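Long-range contacts in hypothetical protein (Sus scrofa, PDB 3WOC), which is a heparin-binding glycoprotein lectin of boar sperm, derived from the prostate, with a jacalin-like beta-prism fold and a probable part in capacitation: residues 78-83 with 123-128; 102-107 with 130-135. All coordinates share one frame; numbering follows the deposited sequence.

Contact 1 of 2, residues 78-83 with 123-128; sequences RTFLQH and WLYGIT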
loop_
_atom_site.group_PDB
_atom_site.type_symbol
_atom_site.label_atom_id
_atom_site.label_comp_id
_atom_site.label_asym_id
_atom_site.label_seq_id
_atom_site.Cartn_x
_atom_site.Cartn_y
_atom_site.Cartn_z
ATOM N N ARG A 78 11.799 -0.268 9.207
ATOM C CA ARG A 78 12.496 -0.060 10.469
ATOM C C ARG A 78 11.447 0.468 11.450
ATOM O O ARG A 78 10.516 -0.261 11.792
ATOM C CB ARG A 78 13.691 0.883 10.295
ATOM C CG ARG A 78 14.712 0.396 9.254
ATOM C CD ARG A 78 15.993 1.207 9.276
ATOM N NE ARG A 78 16.786 0.901 10.467
ATOM C CZ ARG A 78 17.901 1.533 10.823
ATOM N NH1 ARG A 78 18.380 2.532 10.094
ATOM N NH2 ARG A 78 18.533 1.164 11.927
ATOM N N THR A 79 11.577 1.719 11.886
ATOM C CA THR A 79 10.488 2.400 12.588
ATOM C C THR A 79 9.357 2.670 11.595
ATOM O O THR A 79 8.178 2.507 11.915
ATOM C CB THR A 79 10.953 3.733 13.222
ATOM O OG1 THR A 79 11.945 3.470 14.219
ATOM C CG2 THR A 79 9.793 4.474 13.865
ATOM N N PHE A 80 9.739 3.079 10.388
ATOM C CA PHE A 80 8.794 3.398 9.325
ATOM C C PHE A 80 8.893 2.369 8.210
ATOM O O PHE A 80 9.927 1.718 8.045
ATOM C CB PHE A 80 9.068 4.794 8.758
ATOM C CG PHE A 80 9.017 5.892 9.783
ATOM C CD1 PHE A 80 7.809 6.489 10.125
ATOM C CD2 PHE A 80 10.183 6.339 10.401
ATOM C CE1 PHE A 80 7.758 7.500 11.077
ATOM C CE2 PHE A 80 10.142 7.347 11.352
ATOM C CZ PHE A 80 8.925 7.932 11.690
ATOM N N LEU A 81 7.808 2.220 7.454
ATOM C CA LEU A 81 7.820 1.428 6.233
ATOM C C LEU A 81 8.844 2.021 5.272
ATOM O O LEU A 81 8.744 3.193 4.894
ATOM C CB LEU A 81 6.428 1.401 5.597
ATOM C CG LEU A 81 6.250 0.645 4.277
ATOM C CD1 LEU A 81 6.424 -0.860 4.468
ATOM C CD2 LEU A 81 4.894 0.963 3.678
ATOM N N GLN A 82 9.832 1.207 4.902
ATOM C CA GLN A 82 10.949 1.642 4.059
ATOM C C GLN A 82 10.710 1.346 2.587
ATOM O O GLN A 82 10.818 2.228 1.737
ATOM C CB GLN A 82 12.254 0.957 4.489
ATOM C CG GLN A 82 12.844 1.431 5.809
ATOM C CD GLN A 82 13.479 2.805 5.727
ATOM O OE1 GLN A 82 13.739 3.330 4.641
ATOM N NE2 GLN A 82 13.735 3.396 6.885
ATOM N N HIS A 83 10.385 0.092 2.298
ATOM C CA HIS A 83 10.369 -0.409 0.935
ATOM C C HIS A 83 9.168 -1.316 0.696
ATOM O O HIS A 83 8.780 -2.098 1.566
ATOM C CB HIS A 83 11.674 -1.165 0.656
ATOM C CG HIS A 83 11.708 -1.862 -0.669
ATOM N ND1 HIS A 83 12.038 -1.217 -1.842
ATOM C CD2 HIS A 83 11.461 -3.151 -1.005
ATOM C CE1 HIS A 83 11.989 -2.077 -2.843
ATOM N NE2 HIS A 83 11.643 -3.257 -2.363
ATOM N N TRP A 123 2.359 8.012 11.323
ATOM C CA TRP A 123 2.659 8.887 12.454
ATOM C C TRP A 123 3.417 10.177 12.105
ATOM O O TRP A 123 2.800 11.237 11.955
ATOM C CB TRP A 123 3.336 8.079 13.579
ATOM C CG TRP A 123 3.888 8.889 14.707
ATOM C CD1 TRP A 123 3.214 9.792 15.484
ATOM C CD2 TRP A 123 5.233 8.859 15.201
ATOM N NE1 TRP A 123 4.061 10.331 16.423
ATOM C CE2 TRP A 123 5.305 9.778 16.274
ATOM C CE3 TRP A 123 6.386 8.149 14.839
ATOM C CZ2 TRP A 123 6.486 10.007 16.988
ATOM C CZ3 TRP A 123 7.563 8.377 15.549
ATOM C CH2 TRP A 123 7.602 9.299 16.612
ATOM N N LEU A 124 4.736 10.103 11.972
ATOM C CA LEU A 124 5.541 11.325 11.933
ATOM C C LEU A 124 6.004 11.685 10.521
ATOM O O LEU A 124 5.636 12.730 9.984
ATOM C CB LEU A 124 6.733 11.190 12.892
ATOM C CG LEU A 124 7.827 12.251 12.997
ATOM C CD1 LEU A 124 7.311 13.575 13.548
ATOM C CD2 LEU A 124 8.914 11.692 13.890
ATOM N N TYR A 125 6.803 10.803 9.931
ATOM C CA TYR A 125 7.371 11.029 8.608
ATOM C C TYR A 125 6.675 10.184 7.549
ATOM O O TYR A 125 6.782 10.463 6.355
ATOM C CB TYR A 125 8.866 10.716 8.614
ATOM C CG TYR A 125 9.668 11.542 9.593
ATOM C CD1 TYR A 125 10.520 10.931 10.510
ATOM C CD2 TYR A 125 9.577 12.937 9.602
ATOM C CE1 TYR A 125 11.268 11.685 11.406
ATOM C CE2 TYR A 125 10.314 13.696 10.495
ATOM C CZ TYR A 125 11.155 13.064 11.395
ATOM O OH TYR A 125 11.890 13.816 12.281
ATOM N N GLY A 126 5.964 9.153 7.987
ATOM C CA GLY A 126 5.297 8.270 7.053
ATOM C C GLY A 126 4.558 7.141 7.715
ATOM O O GLY A 126 4.165 7.238 8.876
ATOM N N ILE A 127 4.367 6.071 6.949
ATOM C CA ILE A 127 3.649 4.884 7.396
ATOM C C ILE A 127 4.542 4.078 8.327
ATOM O O ILE A 127 5.722 3.871 8.039
ATOM C CB ILE A 127 3.193 4.034 6.179
ATOM C CG1 ILE A 127 2.017 4.718 5.473
ATOM C CG2 ILE A 127 2.831 2.596 6.586
ATOM C CD1 ILE A 127 1.860 4.322 4.017
ATOM N N THR A 128 3.965 3.631 9.438
ATOM C CA THR A 128 4.691 2.887 10.467
ATOM C C THR A 128 4.237 1.435 10.560
ATOM O O THR A 128 4.931 0.597 11.135
ATOM C CB THR A 128 4.539 3.553 11.852
ATOM O OG1 THR A 128 3.164 3.878 12.079
ATOM C CG2 THR A 128 5.360 4.821 11.925
#
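The benzyl side chain of Phe80 reaches from the 78-83 turn into the 123-128 loop, which curls round its outer end. At the root of the side chain, CB lies 3.5 Å from Ile127 O, an oxygen that sits in the plane of the ring at its edge. Because CG stands anti to the carbonyl carbon (chi1 -57°), the ring leaves the backbone of its own turn and enters the loop. CD1 then meets the methyl CG2 of Thr128 at 3.5 Å, and CE1 passes the backbone N of Tyr125 at 3.6 Å. The far carbon, CZ, reaches CD1 of Tyr125 at 3.6 Å, with CB of Leu124 and CE3 of Trp123 slightly farther off. Thr79 CG2 and Tyr125 CB lie over opposite faces of the ring, both toward its rim. The Phe80 and Tyr125 rings are inclined obliquely, their planes at 53°.

Beside the ring edge, Leu81 N donates a short, fairly straight hydrogen bond to Ile127 O (2.7 Å, 163° at the hydrogen). The side chains of Leu81 and Ile127 lie side by side, CB of Leu81 3.9 Å from CG2 of Ile127, next to Ile37 of strand 37-44. Thr128 turns its hydroxyl to Gln121 instead. Here turns and strand ends of different sheets close together at one end of the jacalin-like beta-prism.

Contact 2 of 2, residues 102-107 with 130-135; sequences KGFFAA and IGFTWG. With GOL (glycerol), chain P.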
loop_
_atom_site.group_PDB
_atom_site.type_symbol
_atom_site.label_atom_id
_atom_site.label_comp_id
_atom_site.label_asym_id
_atom_site.label_seq_id
_atom_site.Cartn_x
_atom_site.Cartn_y
_atom_site.Cartn_z
ATOM N N LYS A 102 14.008 -4.993 8.568
ATOM C CA LYS A 102 13.423 -6.326 8.614
ATOM C C LYS A 102 12.593 -6.552 7.360
ATOM O O LYS A 102 11.883 -5.653 6.907
ATOM C CB LYS A 102 12.547 -6.510 9.865
ATOM C CG LYS A 102 13.091 -5.889 11.159
ATOM C CD LYS A 102 14.397 -6.532 11.610
ATOM C CE LYS A 102 14.951 -5.858 12.858
ATOM N NZ LYS A 102 14.264 -6.312 14.103
ATOM N N GLY A 103 12.700 -7.751 6.798
ATOM C CA GLY A 103 11.946 -8.113 5.605
ATOM C C GLY A 103 10.628 -8.773 5.950
ATOM O O GLY A 103 10.491 -9.391 7.010
ATOM N N PHE A 104 9.655 -8.623 5.055
ATOM C CA PHE A 104 8.370 -9.308 5.169
ATOM C C PHE A 104 7.803 -9.682 3.797
ATOM O O PHE A 104 8.175 -9.091 2.782
ATOM C CB PHE A 104 7.363 -8.488 6.002
ATOM C CG PHE A 104 6.796 -7.276 5.295
ATOM C CD1 PHE A 104 7.344 -6.015 5.502
ATOM C CD2 PHE A 104 5.694 -7.393 4.450
ATOM C CE1 PHE A 104 6.815 -4.892 4.869
ATOM C CE2 PHE A 104 5.158 -6.274 3.808
ATOM C CZ PHE A 104 5.720 -5.023 4.018
ATOM N N PHE A 105 6.910 -10.669 3.780
ATOM C CA PHE A 105 6.240 -11.097 2.554
ATOM C C PHE A 105 4.735 -11.227 2.771
ATOM O O PHE A 105 4.283 -11.944 3.663
ATOM C CB PHE A 105 6.831 -12.417 2.049
ATOM C CG PHE A 105 6.221 -12.907 0.761
ATOM C CD1 PHE A 105 6.495 -12.266 -0.444
ATOM C CD2 PHE A 105 5.384 -14.020 0.754
ATOM C CE1 PHE A 105 5.935 -12.722 -1.636
ATOM C CE2 PHE A 105 4.821 -14.486 -0.434
ATOM C CZ PHE A 105 5.097 -13.836 -1.629
ATOM N N ALA A 106 3.968 -10.518 1.949
ATOM C CA ALA A 106 2.516 -10.512 2.046
ATOM C C ALA A 106 1.892 -11.219 0.851
ATOM O O ALA A 106 2.211 -10.915 -0.297
ATOM C CB ALA A 106 2.001 -9.088 2.151
ATOM N N ALA A 107 1.005 -12.166 1.136
ATOM C CA ALA A 107 0.315 -12.934 0.113
ATOM C C ALA A 107 -1.039 -13.379 0.654
ATOM O O ALA A 107 -1.181 -13.567 1.869
ATOM C CB ALA A 107 1.152 -14.143 -0.300
ATOM N N ILE A 130 1.678 -1.528 8.112
ATOM C CA ILE A 130 0.875 -1.771 6.914
ATOM C C ILE A 130 0.304 -3.189 6.861
ATOM O O ILE A 130 0.964 -4.158 7.246
ATOM C CB ILE A 130 1.648 -1.398 5.604
ATOM C CG1 ILE A 130 0.675 -1.271 4.415
ATOM C CG2 ILE A 130 2.801 -2.376 5.338
ATOM C CD1 ILE A 130 1.196 -0.453 3.241
ATOM N N GLY A 131 -0.938 -3.283 6.395
ATOM C CA GLY A 131 -1.615 -4.558 6.216
ATOM C C GLY A 131 -2.406 -4.587 4.922
ATOM O O GLY A 131 -2.691 -3.541 4.330
ATOM N N PHE A 132 -2.780 -5.790 4.497
ATOM C CA PHE A 132 -3.386 -5.993 3.187
ATOM C C PHE A 132 -4.608 -6.897 3.241
ATOM O O PHE A 132 -4.604 -7.919 3.931
ATOM C CB PHE A 132 -2.349 -6.557 2.218
ATOM C CG PHE A 132 -1.066 -5.780 2.197
ATOM C CD1 PHE A 132 -0.971 -4.588 1.485
ATOM C CD2 PHE A 132 0.039 -6.220 2.915
ATOM C CE1 PHE A 132 0.212 -3.859 1.482
ATOM C CE2 PHE A 132 1.223 -5.494 2.913
ATOM C CZ PHE A 132 1.309 -4.316 2.194
ATOM N N THR A 133 -5.654 -6.502 2.516
ATOM C CA THR A 133 -6.865 -7.314 2.377
ATOM C C THR A 133 -6.960 -7.878 0.959
ATOM O O THR A 133 -6.721 -7.168 -0.023
ATOM C CB THR A 133 -8.156 -6.532 2.728
ATOM O OG1 THR A 133 -8.536 -5.699 1.628
ATOM C CG2 THR A 133 -7.960 -5.677 3.978
ATOM N N TRP A 134 -7.312 -9.154 0.866
ATOM C CA TRP A 134 -7.263 -9.892 -0.393
ATOM C C TRP A 134 -8.638 -10.431 -0.762
ATOM O O TRP A 134 -9.485 -10.640 0.109
ATOM C CB TRP A 134 -6.258 -11.042 -0.286
ATOM C CG TRP A 134 -4.910 -10.631 0.260
ATOM C CD1 TRP A 134 -4.525 -10.615 1.575
ATOM C CD2 TRP A 134 -3.775 -10.179 -0.495
ATOM N NE1 TRP A 134 -3.223 -10.182 1.683
ATOM C CE2 TRP A 134 -2.739 -9.906 0.430
ATOM C CE3 TRP A 134 -3.533 -9.978 -1.861
ATOM C CZ2 TRP A 134 -1.483 -9.441 0.034
ATOM C CZ3 TRP A 134 -2.280 -9.516 -2.256
ATOM C CH2 TRP A 134 -1.272 -9.252 -1.309
ATOM N N GLY A 135 -8.861 -10.648 -2.054
ATOM C CA GLY A 135 -10.122 -11.208 -2.529
ATOM C C GLY A 135 -10.097 -11.617 -3.985
ATOM O O GLY A 135 -9.236 -11.181 -4.746
HETATM C C1 GOL P . -1.313 -9.862 6.077
HETATM O O1 GOL P . -1.547 -8.470 5.962
HETATM C C2 GOL P . -1.762 -10.591 4.810
HETATM O O2 GOL P . -1.216 -9.992 3.661
HETATM C C3 GOL P . -1.336 -12.051 4.861
HETATM O O3 GOL P . -2.487 -12.861 4.731
#
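Ala106 and Phe132 meet between two sheets of the beta-prism, the jacalin-like fold in which three four-stranded sheets form the sides of a prism. Strands 102-106 and 127-135 are outermost in their respective sheets. Their short segments run nearly parallel, at 16°, but with axes 9.1 Å apart they share no backbone hydrogen bond, and side chains and a glycerol span the gap.

The apolar contacts form a short row. Phe104 CZ touches the branch methyl CG2 of Ile130 at 4.2 Å, and its neighbour CE2 meets Phe132 CE2, the two phenylalanine side chains crossing at about a right angle. With CG of Phe104 between its backbone N and carbonyl carbon (chi1 74°), the ring reaches across toward strand 127-135. Ala106 CB packs against Phe132 CD2 at 3.6 Å and also approaches Trp134 CZ2. The indole of Trp134 continues the row under the end of strand 102-106, with the carbonyl carbon of Ala107 over one face, toward the rim. Ile73 of strand 70-77 and Leu115 of strand 114-122 pack against Phe132 from the two sheets.

The polar contacts all run through the glycerol, probably a crystallisation additive. Its O1 accepts a long bond from the backbone N of Phe132 (3.3 Å), and its O3 makes a weak one to Ala107 O, so the molecule bridges the two strands. Its central hydroxyl has the shortest bond: O2 lies near the indole plane, at the ring edge, and takes the hydrogen of Trp134 NE1 at 2.8 Å, with an angle of 158° at the hydrogen.

From the N terminus, the chain builds strand 37-44 before any of the four segments, and Ile37 later packs against both sides of contact 1. Segment 78-83 leads into strand 81-88; strands 93-97 and 102-106 follow, then 114-122. The turn at 123-128 closes a loop back to 78-83, completing contact 1, and after a corner at Thr128, strand 127-135 goes on to meet 102-107 in contact 2. The segments alternate, so the two loops cross rather than nest. Leu81 joins them, its CD2 packing 4.0 Å from Ile130 CD1 and its CD1 4.1 Å from Phe104 CE1. Together they tie the sheet holding 81-88 and 102-106 to the one ending in 127-135.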